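Local coordinates for protein aminotransferase class-III (Ochrobactrum anthropi, PDB 5GHG) that probably moves an amino group between an amine or amino acid and a carbonyl compound, using a pyridoxal phosphate cofactor, bound in its pyridoxamine form, at residues 138-143 / 215-220; 158-163 / 171-176; 294-299 / 329-334. The protein carries 1 engineered substitution. All blocks are in the same frame, centred on the assembly; numbering follows the deposited sequence.

Contact 1. Residues 138-143 / 215-220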
ATOM      1  N   GLU B 138      20.064  -2.564 -21.665  1.00  6.15           N
ATOM      2  CA  GLU B 138      21.047  -2.004 -20.746  1.00  5.85           C
ATOM      3  C   GLU B 138      20.865  -2.687 -19.382  1.00  6.02           C
ATOM      4  O   GLU B 138      20.338  -2.088 -18.437  1.00  5.40           O
ATOM      5  CB  GLU B 138      20.889  -0.488 -20.624  1.00  9.66           C
ATOM      6  CG  GLU B 138      21.214   0.289 -21.894  1.00 13.36           C
ATOM      7  CD  GLU B 138      21.276   1.803 -21.654  1.00 22.49           C
ATOM      8  OE1 GLU B 138      20.317   2.364 -21.096  1.00 30.44           O
ATOM      9  OE2 GLU B 138      22.292   2.426 -21.996  1.00 34.59           O
ATOM     10  N   PRO B 139      21.276  -3.943 -19.267  1.00  6.17           N
ATOM     11  CA  PRO B 139      21.022  -4.700 -18.040  1.00  6.63           C
ATOM     12  C   PRO B 139      21.717  -4.140 -16.813  1.00  6.38           C
ATOM     13  O   PRO B 139      21.333  -4.484 -15.692  1.00  5.34           O
ATOM     14  CB  PRO B 139      21.543  -6.098 -18.382  1.00  9.64           C
ATOM     15  CG  PRO B 139      22.574  -5.852 -19.421  1.00  9.47           C
ATOM     16  CD  PRO B 139      22.055  -4.728 -20.248  1.00  9.39           C
ATOM     17  N   GLU B 140      22.741  -3.308 -16.997  1.00  6.16           N
ATOM     18  CA  GLU B 140      23.473  -2.723 -15.874  1.00  6.88           C
ATOM     19  C   GLU B 140      22.899  -1.388 -15.401  1.00  4.91           C
ATOM     20  O   GLU B 140      23.261  -0.948 -14.309  1.00  4.93           O
ATOM     21  CB  GLU B 140      24.944  -2.497 -16.245  1.00 10.63           C
ATOM     22  CG  GLU B 140      25.755  -3.774 -16.387  1.00 11.98           C
ATOM     23  CD  GLU B 140      27.245  -3.490 -16.249  1.00 15.46           C
ATOM     24  OE1 GLU B 140      27.938  -3.405 -17.286  1.00 17.35           O
ATOM     25  OE2 GLU B 140      27.728  -3.342 -15.100  1.00 17.05           O
ATOM     26  N   ARG B 141      22.050  -0.727 -16.189  1.00  4.57           N
ATOM     27  CA  ARG B 141      21.562   0.608 -15.809  1.00  5.70           C
ATOM     28  C   ARG B 141      20.356   0.426 -14.885  1.00  4.22           C
ATOM     29  O   ARG B 141      19.203   0.486 -15.298  1.00  3.30           O
ATOM     30  CB  ARG B 141      21.227   1.466 -17.020  1.00  5.94           C
ATOM     31  CG  ARG B 141      21.054   2.931 -16.636  1.00  8.52           C
ATOM     32  CD  ARG B 141      20.614   3.815 -17.796  1.00 12.51           C
ATOM     33  NE  ARG B 141      21.683   4.013 -18.757  1.00 12.49           N
ATOM     34  CZ  ARG B 141      22.678   4.879 -18.616  1.00 14.23           C
ATOM     35  NH1 ARG B 141      22.752   5.642 -17.538  1.00 14.13           N
ATOM     36  NH2 ARG B 141      23.617   4.974 -19.554  1.00 16.39           N
ATOM     37  N   LYS B 142      20.656   0.163 -13.614  1.00  2.33           N
ATOM     38  CA  LYS B 142      19.652  -0.231 -12.644  1.00  2.46           C
ATOM     39  C   LYS B 142      19.752   0.508 -11.313  1.00  3.92           C
ATOM     40  O   LYS B 142      18.844   0.379 -10.492  1.00  3.56           O
ATOM     41  CB  LYS B 142      19.737  -1.736 -12.369  1.00  2.81           C
ATOM     42  CG  LYS B 142      19.671  -2.618 -13.625  1.00  4.14           C
ATOM     43  CD  LYS B 142      18.278  -2.605 -14.244  1.00  3.27           C
ATOM     44  CE  LYS B 142      18.177  -3.433 -15.540  1.00  4.69           C
ATOM     45  NZ  LYS B 142      18.535  -4.869 -15.356  1.00  3.86           N
ATOM     46  N   LYS B 143      20.807   1.276 -11.076  1.00  2.02           N
ATOM     47  CA  LYS B 143      20.984   1.884  -9.760  1.00  3.51           C
ATOM     48  C   LYS B 143      20.144   3.159  -9.662  1.00  2.00           C
ATOM     49  O   LYS B 143      19.972   3.899 -10.639  1.00  2.00           O
ATOM     50  CB  LYS B 143      22.462   2.190  -9.511  1.00  2.71           C
ATOM     51  CG  LYS B 143      23.354   0.922  -9.437  1.00  4.16           C
ATOM     52  CD  LYS B 143      24.836   1.279  -9.417  1.00  5.15           C
ATOM     53  CE  LYS B 143      25.751   0.071  -9.521  1.00  6.40           C
ATOM     54  NZ  LYS B 143      27.149   0.498  -9.854  1.00  7.08           N
ATOM     55  N   GLY B 215      30.200   4.131 -12.012  1.00 12.05           N
ATOM     56  CA  GLY B 215      30.034   3.875 -13.429  1.00  9.07           C
ATOM     57  C   GLY B 215      28.760   4.524 -13.928  1.00  7.91           C
ATOM     58  O   GLY B 215      27.648   4.050 -13.657  1.00  9.34           O
ATOM     59  N   PRO B 216      28.883   5.649 -14.641  1.00  9.75           N
ATOM     60  CA  PRO B 216      27.674   6.372 -15.071  1.00  8.45           C
ATOM     61  C   PRO B 216      26.685   5.506 -15.840  1.00  9.81           C
ATOM     62  O   PRO B 216      25.462   5.723 -15.744  1.00  8.27           O
ATOM     63  CB  PRO B 216      28.233   7.497 -15.941  1.00 11.94           C
ATOM     64  CG  PRO B 216      29.619   7.701 -15.435  1.00 12.00           C
ATOM     65  CD  PRO B 216      30.109   6.332 -15.058  1.00  9.82           C
ATOM     66  N   HIS B 217      27.183   4.530 -16.602  1.00  7.84           N
ATOM     67  CA  HIS B 217      26.306   3.624 -17.331  1.00  7.40           C
ATOM     68  C   HIS B 217      25.480   2.718 -16.411  1.00  5.92           C
ATOM     69  O   HIS B 217      24.576   2.028 -16.902  1.00  6.70           O
ATOM     70  CB  HIS B 217      27.143   2.751 -18.284  1.00  6.53           C
ATOM     71  CG  HIS B 217      28.061   1.816 -17.575  1.00  7.88           C
ATOM     72  ND1 HIS B 217      29.205   2.239 -16.927  1.00 11.46           N
ATOM     73  CD2 HIS B 217      28.002   0.472 -17.388  1.00 10.16           C
ATOM     74  CE1 HIS B 217      29.806   1.203 -16.371  1.00 12.05           C
ATOM     75  NE2 HIS B 217      29.094   0.120 -16.631  1.00 12.38           N
ATOM     76  N   THR B 218      25.756   2.687 -15.110  1.00  5.35           N
ATOM     77  CA  THR B 218      24.985   1.845 -14.197  1.00  4.91           C
ATOM     78  C   THR B 218      23.890   2.616 -13.464  1.00  4.70           C
ATOM     79  O   THR B 218      23.134   1.996 -12.719  1.00  3.00           O
ATOM     80  CB  THR B 218      25.876   1.161 -13.155  1.00  5.92           C
ATOM     81  OG1 THR B 218      26.390   2.122 -12.230  1.00  5.55           O
ATOM     82  CG2 THR B 218      27.057   0.423 -13.831  1.00  6.65           C
ATOM     83  N   ILE B 219      23.808   3.936 -13.646  1.00  3.75           N
ATOM     84  CA  ILE B 219      22.874   4.788 -12.899  1.00  4.47           C
ATOM     85  C   ILE B 219      21.634   5.005 -13.756  1.00  3.72           C
ATOM     86  O   ILE B 219      21.716   5.601 -14.832  1.00  3.66           O
ATOM     87  CB  ILE B 219      23.505   6.145 -12.525  1.00  3.27           C
ATOM     88  CG1 ILE B 219      24.826   5.971 -11.754  1.00  5.07           C
ATOM     89  CG2 ILE B 219      22.490   7.028 -11.748  1.00  2.15           C
ATOM     90  CD1 ILE B 219      24.721   5.149 -10.471  1.00  4.84           C
ATOM     91  N   ALA B 220      20.477   4.559 -13.269  1.00  2.29           N
ATOM     92  CA  ALA B 220      19.242   4.712 -14.028  1.00  5.06           C
ATOM     93  C   ALA B 220      18.506   6.014 -13.706  1.00  5.11           C
ATOM     94  O   ALA B 220      17.980   6.658 -14.609  1.00  5.54           O
ATOM     95  CB  ALA B 220      18.312   3.530 -13.792  1.00  3.26           C
TER
HETATM   96  O   HOH W   1      30.184  -2.094 -14.923  1.00 22.60           O
HETATM   97  O   HOH W   2      25.237   7.192 -18.541  1.00 19.51           O
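Lys143 straddles Ile219 by backbone: Ala220 N donates to Lys143 O at 2.8 Å, while Lys143 N reaches Thr218 O in a nearly straight bond (161°) at 2.9 Å. Thr218 O also takes a second, longer bond from Lys142 N, which comes from above the carbonyl plane, and two consecutive amides thus grip one oxygen. The bridge between Lys143 and Ile219 is where strands 143-147 and 219-224 begin to run side by side as parallel neighbours in the large mixed sheet of this PLP-dependent aminotransferase fold, the first entered from a loop, the second from the short 3-10 segment 216-218.

Side chains add polar bonds. The Arg141 chain leaves with CG anti to the backbone N (chi1 -166°) and bends at chi3, bringing NH1 to Ile219 O at 2.9 Å, in the guanidinium plane; His217 O lies over one face of that group, and Glu138 OE1 forms a salt bridge with NE. Lys143 NZ donates to Thr218 OG1 at 3.0 Å and is also salt-bridged to Glu214. Thr218 OG1 in turn bonds Gly215 O at 2.7 Å, on a lone pair.

On the solvent-facing side a water bridges Glu140 OE2 and His217 NE2; the planes of the Glu140 carboxylate and the His217 ring stand 78° apart. Among apolar contacts, Ile219 CD1 rests 3.8 Å from Lys143 CB, and Ala220 CB comes within 3.5 Å of Arg141 O.

Contact 2. Residues 158-163 / 171-176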
ATOM      1  N   SER B 158      10.912   1.031  -1.509  1.00  2.64           N
ATOM      2  CA  SER B 158      10.828   2.466  -1.311  1.00  2.68           C
ATOM      3  C   SER B 158      11.367   2.886   0.069  1.00  2.37           C
ATOM      4  O   SER B 158      11.878   3.998   0.203  1.00  2.00           O
ATOM      5  CB  SER B 158       9.399   2.975  -1.542  1.00  2.80           C
ATOM      6  OG  SER B 158       8.438   2.323  -0.734  1.00  4.29           O
ATOM      7  N   ALA B 159      11.306   2.009   1.075  1.00  2.36           N
ATOM      8  CA  ALA B 159      12.015   2.262   2.326  1.00  2.18           C
ATOM      9  C   ALA B 159      13.529   2.282   2.127  1.00  2.87           C
ATOM     10  O   ALA B 159      14.254   2.915   2.911  1.00  2.53           O
ATOM     11  CB  ALA B 159      11.665   1.216   3.377  1.00  2.26           C
ATOM     12  N   SER B 160      14.020   1.567   1.116  1.00  2.09           N
ATOM     13  CA  SER B 160      15.430   1.643   0.761  1.00  2.67           C
ATOM     14  C   SER B 160      15.767   2.992   0.148  1.00  2.48           C
ATOM     15  O   SER B 160      16.838   3.543   0.417  1.00  2.17           O
ATOM     16  CB  SER B 160      15.801   0.514  -0.201  1.00  3.18           C
ATOM     17  OG  SER B 160      15.654  -0.757   0.421  1.00  3.25           O
ATOM     18  N   LEU B 161      14.867   3.525  -0.688  1.00  2.24           N
ATOM     19  CA  LEU B 161      15.039   4.881  -1.222  1.00  2.94           C
ATOM     20  C   LEU B 161      15.076   5.900  -0.094  1.00  4.02           C
ATOM     21  O   LEU B 161      15.863   6.851  -0.118  1.00  2.12           O
ATOM     22  CB  LEU B 161      13.909   5.209  -2.196  1.00  2.15           C
ATOM     23  CG  LEU B 161      13.801   4.402  -3.487  1.00  5.46           C
ATOM     24  CD1 LEU B 161      12.526   4.758  -4.221  1.00  4.48           C
ATOM     25  CD2 LEU B 161      15.041   4.615  -4.361  1.00  4.65           C
ATOM     26  N   THR B 162      14.206   5.720   0.892  1.00  2.50           N
ATOM     27  CA  THR B 162      14.173   6.584   2.060  1.00  2.76           C
ATOM     28  C   THR B 162      15.546   6.625   2.721  1.00  3.10           C
ATOM     29  O   THR B 162      16.251   5.613   2.776  1.00  4.18           O
ATOM     30  CB  THR B 162      13.107   6.061   3.019  1.00  2.80           C
ATOM     31  OG1 THR B 162      11.831   6.206   2.383  1.00  2.61           O
ATOM     32  CG2 THR B 162      13.129   6.792   4.367  1.00  3.61           C
ATOM     33  N   GLY B 163      15.939   7.810   3.180  1.00  2.63           N
ATOM     34  CA  GLY B 163      17.287   8.010   3.697  1.00  3.63           C
ATOM     35  C   GLY B 163      17.328   8.342   5.175  1.00  5.56           C
ATOM     36  O   GLY B 163      18.191   9.094   5.626  1.00  4.08           O
ATOM     37  N   PHE B 171      15.852  -3.504   9.809  1.00  2.35           N
ATOM     38  CA  PHE B 171      15.077  -3.957   8.657  1.00  3.62           C
ATOM     39  C   PHE B 171      15.946  -4.542   7.546  1.00  4.93           C
ATOM     40  O   PHE B 171      15.394  -5.029   6.542  1.00  3.46           O
ATOM     41  CB  PHE B 171      14.219  -2.808   8.092  1.00  3.70           C
ATOM     42  CG  PHE B 171      13.044  -2.417   8.965  1.00  3.65           C
ATOM     43  CD1 PHE B 171      12.000  -3.316   9.201  1.00  3.45           C
ATOM     44  CD2 PHE B 171      12.959  -1.138   9.517  1.00  3.82           C
ATOM     45  CE1 PHE B 171      10.896  -2.951   9.979  1.00  3.58           C
ATOM     46  CE2 PHE B 171      11.868  -0.756  10.292  1.00  3.93           C
ATOM     47  CZ  PHE B 171      10.828  -1.659  10.518  1.00  4.10           C
ATOM     48  N   ASP B 172      17.287  -4.522   7.698  1.00  2.67           N
ATOM     49  CA  ASP B 172      18.208  -5.022   6.683  1.00  3.75           C
ATOM     50  C   ASP B 172      18.163  -4.198   5.396  1.00  5.17           C
ATOM     51  O   ASP B 172      18.436  -4.710   4.314  1.00  5.35           O
ATOM     52  CB  ASP B 172      17.929  -6.502   6.328  1.00  3.89           C
ATOM     53  CG  ASP B 172      18.275  -7.433   7.471  1.00  5.26           C
ATOM     54  OD1 ASP B 172      18.828  -6.954   8.498  1.00  6.24           O
ATOM     55  OD2 ASP B 172      18.012  -8.640   7.337  1.00  4.21           O
ATOM     56  N   LEU B 173      17.800  -2.936   5.495  1.00  4.50           N
ATOM     57  CA  LEU B 173      17.698  -2.065   4.327  1.00  3.99           C
ATOM     58  C   LEU B 173      18.828  -1.044   4.376  1.00  5.05           C
ATOM     59  O   LEU B 173      19.403  -0.828   5.436  1.00  5.69           O
ATOM     60  CB  LEU B 173      16.339  -1.367   4.304  1.00  3.34           C
ATOM     61  CG  LEU B 173      15.141  -2.324   4.357  1.00  3.37           C
ATOM     62  CD1 LEU B 173      13.856  -1.533   4.386  1.00  3.89           C
ATOM     63  CD2 LEU B 173      15.180  -3.281   3.153  1.00  3.03           C
ATOM     64  N   PRO B 174      19.143  -0.398   3.245  1.00  4.75           N
ATOM     65  CA  PRO B 174      18.570  -0.512   1.905  1.00  3.31           C
ATOM     66  C   PRO B 174      18.996  -1.754   1.128  1.00  6.50           C
ATOM     67  O   PRO B 174      20.083  -2.310   1.345  1.00  3.77           O
ATOM     68  CB  PRO B 174      19.093   0.741   1.194  1.00  6.02           C
ATOM     69  CG  PRO B 174      20.445   0.976   1.848  1.00  8.26           C
ATOM     70  CD  PRO B 174      20.189   0.639   3.324  1.00  5.70           C
ATOM     71  N   ILE B 175      18.140  -2.195   0.206  1.00  5.84           N
ATOM     72  CA  ILE B 175      18.514  -3.264  -0.692  1.00  8.02           C
ATOM     73  C   ILE B 175      19.612  -2.784  -1.629  1.00  7.84           C
ATOM     74  O   ILE B 175      19.878  -1.573  -1.781  1.00  6.76           O
ATOM     75  CB  ILE B 175      17.305  -3.764  -1.504  1.00  8.09           C
ATOM     76  CG1 ILE B 175      16.837  -2.664  -2.461  1.00  8.48           C
ATOM     77  CG2 ILE B 175      16.205  -4.259  -0.551  1.00  7.28           C
ATOM     78  CD1 ILE B 175      15.577  -3.020  -3.227  1.00 13.41           C
ATOM     79  N   ASP B 176      20.246  -3.749  -2.283  1.00  8.34           N
ATOM     80  CA  ASP B 176      21.245  -3.444  -3.295  1.00 12.87           C
ATOM     81  C   ASP B 176      20.597  -2.633  -4.429  1.00 10.76           C
ATOM     82  O   ASP B 176      19.408  -2.784  -4.731  1.00 12.19           O
ATOM     83  CB  ASP B 176      21.831  -4.744  -3.867  1.00 15.44           C
ATOM     84  CG  ASP B 176      22.881  -4.487  -4.940  1.00 26.89           C
ATOM     85  OD1 ASP B 176      23.688  -3.535  -4.773  1.00 33.09           O
ATOM     86  OD2 ASP B 176      22.910  -5.229  -5.949  1.00 34.23           O
TER
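Leu173 and Ser160 meet where the loop leading to strand 178-181 turns back along the last turn of helix 156-161, a helix-to-strand connection in the PLP-binding domain of the aminotransferase fold. Ahead of them in the loop, Asp172 forms a salt bridge with Arg177 of the second subunit, which places this corner at the dimer interface. Leu173 comes next: its two methyls divide the work, CD1 lying 3.7 Å from Ala159 CB and CD2 lying equally close to Ser160 OG. Lys127 of the second subunit packs on both Ala159 and Leu173.

Pro174 follows a cis peptide bond, and its ring sits alongside the serine, CB to Ser160 CB at 3.6 Å. With OG anti to the carbonyl carbon (chi1 -64°), the Ser160 hydroxyl is turned back beside its own backbone N, where it also hydrogen-bonds Ile156 O one helical turn earlier. Without this hydroxyl, as with an alanine here, the amide of Ile175 is likely to lose its acceptor and the loop part of its hold on the helix.

Ile175 ends the walk. Its CG1 and CG2 both face Ser160 OG from the same side, and its backbone N donates to Ser160 OG at 2.9 Å in a nearly straight bond of 165°.

Contact 3. Residues 294-299 / 329-334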
ATOM      1  N   LEU B 294      -9.636   9.476   0.728  1.00  2.17           N
ATOM      2  CA  LEU B 294      -9.510   8.064   0.416  1.00  2.58           C
ATOM      3  C   LEU B 294      -8.080   7.827  -0.061  1.00  3.77           C
ATOM      4  O   LEU B 294      -7.464   8.735  -0.610  1.00  4.37           O
ATOM      5  CB  LEU B 294     -10.492   7.606  -0.675  1.00  2.00           C
ATOM      6  CG  LEU B 294     -11.953   7.516  -0.267  1.00  3.23           C
ATOM      7  CD1 LEU B 294     -12.813   7.024  -1.421  1.00  2.52           C
ATOM      8  CD2 LEU B 294     -12.087   6.577   0.948  1.00  2.16           C
ATOM      9  N   PRO B 295      -7.543   6.622   0.136  1.00  4.38           N
ATOM     10  CA  PRO B 295      -6.171   6.331  -0.331  1.00  4.31           C
ATOM     11  C   PRO B 295      -6.131   6.239  -1.849  1.00  4.46           C
ATOM     12  O   PRO B 295      -6.875   5.456  -2.454  1.00  5.39           O
ATOM     13  CB  PRO B 295      -5.866   4.956   0.303  1.00  4.69           C
ATOM     14  CG  PRO B 295      -7.015   4.649   1.225  1.00  6.60           C
ATOM     15  CD  PRO B 295      -8.168   5.484   0.835  1.00  3.76           C
ATOM     16  N   ILE B 296      -5.263   7.031  -2.460  1.00  4.27           N
ATOM     17  CA  ILE B 296      -4.963   6.912  -3.882  1.00  3.93           C
ATOM     18  C   ILE B 296      -3.670   7.683  -4.165  1.00  4.02           C
ATOM     19  O   ILE B 296      -3.403   8.722  -3.563  1.00  4.47           O
ATOM     20  CB  ILE B 296      -6.119   7.416  -4.768  1.00  4.33           C
ATOM     21  CG1 ILE B 296      -5.760   7.274  -6.242  1.00  4.30           C
ATOM     22  CG2 ILE B 296      -6.421   8.868  -4.450  1.00  5.60           C
ATOM     23  CD1 ILE B 296      -6.914   7.544  -7.210  1.00  8.74           C
ATOM     24  N   SER B 297      -2.871   7.151  -5.071  1.00  3.21           N
ATOM     25  CA  SER B 297      -1.642   7.808  -5.498  1.00  2.92           C
ATOM     26  C   SER B 297      -1.496   7.598  -6.994  1.00  2.97           C
ATOM     27  O   SER B 297      -2.191   6.778  -7.592  1.00  2.52           O
ATOM     28  CB  SER B 297      -0.427   7.268  -4.747  1.00  2.37           C
ATOM     29  OG  SER B 297      -0.660   7.337  -3.348  1.00  9.44           O
ATOM     30  N   ALA B 298      -0.564   8.330  -7.584  1.00  2.99           N
ATOM     31  CA  ALA B 298      -0.392   8.305  -9.030  1.00  3.61           C
ATOM     32  C   ALA B 298       1.041   8.675  -9.339  1.00  3.75           C
ATOM     33  O   ALA B 298       1.682   9.406  -8.574  1.00  3.54           O
ATOM     34  CB  ALA B 298      -1.341   9.278  -9.739  1.00  3.58           C
ATOM     35  N   PHE B 299       1.539   8.184 -10.464  1.00  3.73           N
ATOM     36  CA  PHE B 299       2.741   8.785 -11.025  1.00  4.18           C
ATOM     37  C   PHE B 299       2.531   9.030 -12.515  1.00  4.50           C
ATOM     38  O   PHE B 299       1.758   8.328 -13.181  1.00  3.49           O
ATOM     39  CB  PHE B 299       3.994   7.963 -10.738  1.00  3.26           C
ATOM     40  CG  PHE B 299       3.982   6.564 -11.308  1.00  3.44           C
ATOM     41  CD1 PHE B 299       3.480   5.499 -10.569  1.00  3.38           C
ATOM     42  CD2 PHE B 299       4.540   6.307 -12.566  1.00  3.69           C
ATOM     43  CE1 PHE B 299       3.508   4.209 -11.076  1.00  4.95           C
ATOM     44  CE2 PHE B 299       4.554   5.023 -13.091  1.00  4.92           C
ATOM     45  CZ  PHE B 299       4.041   3.970 -12.351  1.00  4.29           C
ATOM     46  N   PRO B 329     -12.165   3.079  -8.545  1.00  5.53           N
ATOM     47  CA  PRO B 329     -13.051   4.126  -9.083  1.00  5.39           C
ATOM     48  C   PRO B 329     -13.625   5.051  -8.024  1.00  4.60           C
ATOM     49  O   PRO B 329     -13.876   6.222  -8.331  1.00  2.76           O
ATOM     50  CB  PRO B 329     -14.158   3.329  -9.791  1.00  7.26           C
ATOM     51  CG  PRO B 329     -14.107   1.962  -9.147  1.00 10.14           C
ATOM     52  CD  PRO B 329     -12.679   1.724  -8.813  1.00  7.76           C
ATOM     53  N   VAL B 330     -13.845   4.575  -6.801  1.00  3.05           N
ATOM     54  CA  VAL B 330     -14.358   5.462  -5.761  1.00  2.52           C
ATOM     55  C   VAL B 330     -13.279   6.460  -5.350  1.00  2.49           C
ATOM     56  O   VAL B 330     -13.534   7.673  -5.228  1.00  2.27           O
ATOM     57  CB  VAL B 330     -14.880   4.677  -4.553  1.00  2.81           C
ATOM     58  CG1 VAL B 330     -15.493   5.623  -3.518  1.00  2.21           C
ATOM     59  CG2 VAL B 330     -15.911   3.627  -4.981  1.00  3.99           C
ATOM     60  N   ALA B 331     -12.065   5.972  -5.134  1.00  2.36           N
ATOM     61  CA  ALA B 331     -10.953   6.866  -4.791  1.00  3.85           C
ATOM     62  C   ALA B 331     -10.686   7.858  -5.907  1.00  2.74           C
ATOM     63  O   ALA B 331     -10.444   9.047  -5.642  1.00  2.54           O
ATOM     64  CB  ALA B 331      -9.706   6.060  -4.468  1.00  4.23           C
ATOM     65  N   ALA B 332     -10.747   7.404  -7.162  1.00  2.00           N
ATOM     66  CA  ALA B 332     -10.544   8.325  -8.282  1.00  2.81           C
ATOM     67  C   ALA B 332     -11.626   9.400  -8.312  1.00  3.26           C
ATOM     68  O   ALA B 332     -11.337  10.557  -8.585  1.00  2.90           O
ATOM     69  CB  ALA B 332     -10.520   7.575  -9.611  1.00  2.95           C
ATOM     70  N   ALA B 333     -12.890   9.021  -8.057  1.00  2.83           N
ATOM     71  CA  ALA B 333     -13.956  10.011  -8.067  1.00  3.69           C
ATOM     72  C   ALA B 333     -13.743  11.061  -6.986  1.00  3.11           C
ATOM     73  O   ALA B 333     -14.004  12.249  -7.194  1.00  2.00           O
ATOM     74  CB  ALA B 333     -15.315   9.324  -7.892  1.00  4.21           C
ATOM     75  N   VAL B 334     -13.258  10.639  -5.824  1.00  2.11           N
ATOM     76  CA  VAL B 334     -12.987  11.586  -4.744  1.00  2.73           C
ATOM     77  C   VAL B 334     -11.812  12.496  -5.113  1.00  2.24           C
ATOM     78  O   VAL B 334     -11.854  13.701  -4.864  1.00  2.23           O
ATOM     79  CB  VAL B 334     -12.727  10.835  -3.424  1.00  2.00           C
ATOM     80  CG1 VAL B 334     -12.106  11.780  -2.382  1.00  3.31           C
ATOM     81  CG2 VAL B 334     -14.039  10.227  -2.906  1.00  2.33           C
TER
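Leu294 and Ile296 reach the helix through different first torsions. In Leu294, CG is anti to the carbonyl carbon (chi1 -72°) and the chain then extends, carrying CD1 out to the helix surface. In Ile296, CG1 stands opposite the backbone N (chi1 180°), and the extended second torsion sends CD1 on toward Ala332.

The Leu294 methyl CD1 touches two valines one helical turn apart, with Val330 CG1 and Val334 CG2 each 3.7 Å away from it. The leucine crosses Val334 at about a right angle and meets Val330 obliquely, and the two contacts are made by a single methyl. Both valines have CG1 anti to the backbone N, but they offer different branches: Val330 presents that CG1, whereas Val334 presents CG2.

Ala331 points toward both loop residues. Its CB meets Ile296 CB at 3.8 Å and Leu294 CB at 4.2 Å, and Pro295 O comes to within 3.5 Å of the same methyl. The small side chain lets the loop backbone come near the helix, the CA atoms of Leu294 and Ala331 being 5.5 Å apart. Further along, Ile296 CD1 touches the helix backbone at Ala332 N, at 3.8 Å. No hydrogen bond joins the two segments, so the contact is wholly one of apolar side chains and backbone against side chain.

This seam joins the lead-in to strand 297-301 of the large mixed sheet with the first turns of helix 329-344, near the cofactor: the Pro295 side chain is about 7 Å from the bound PMP. Leu294 also packs on Leu294 of the second subunit. Helix 67-77 lies against Val330 and Val334, helix 93-104 covers Ile296 and Ala332, and strand 111-115 borders Ile296 through Phe114.

Overall arrangement
Read from the N terminus, the chain leaves helix 118-135 and enters contact 1 at 138-143. Before 215-220 returns to close that loop, the chain passes strand 143-147 and helix 156-161, so the short loop closed by contact 2 (158-163 with 171-176) lies wholly within the longer one. Contact 3 follows in series, opening at 294-299 and closing at 329-334; no loops cross. Contacts 1 and 3 reach the same seven-stranded sheet, at strands 143-147 and 219-224 and at strand 297-301, with centres about 33 Å apart. Contact 2 fastens helix 156-161 to the approach of strand 178-181. All three reach the second subunit, Lys142 of contact 1 pairing with Asp172 of that subunit's contact 2.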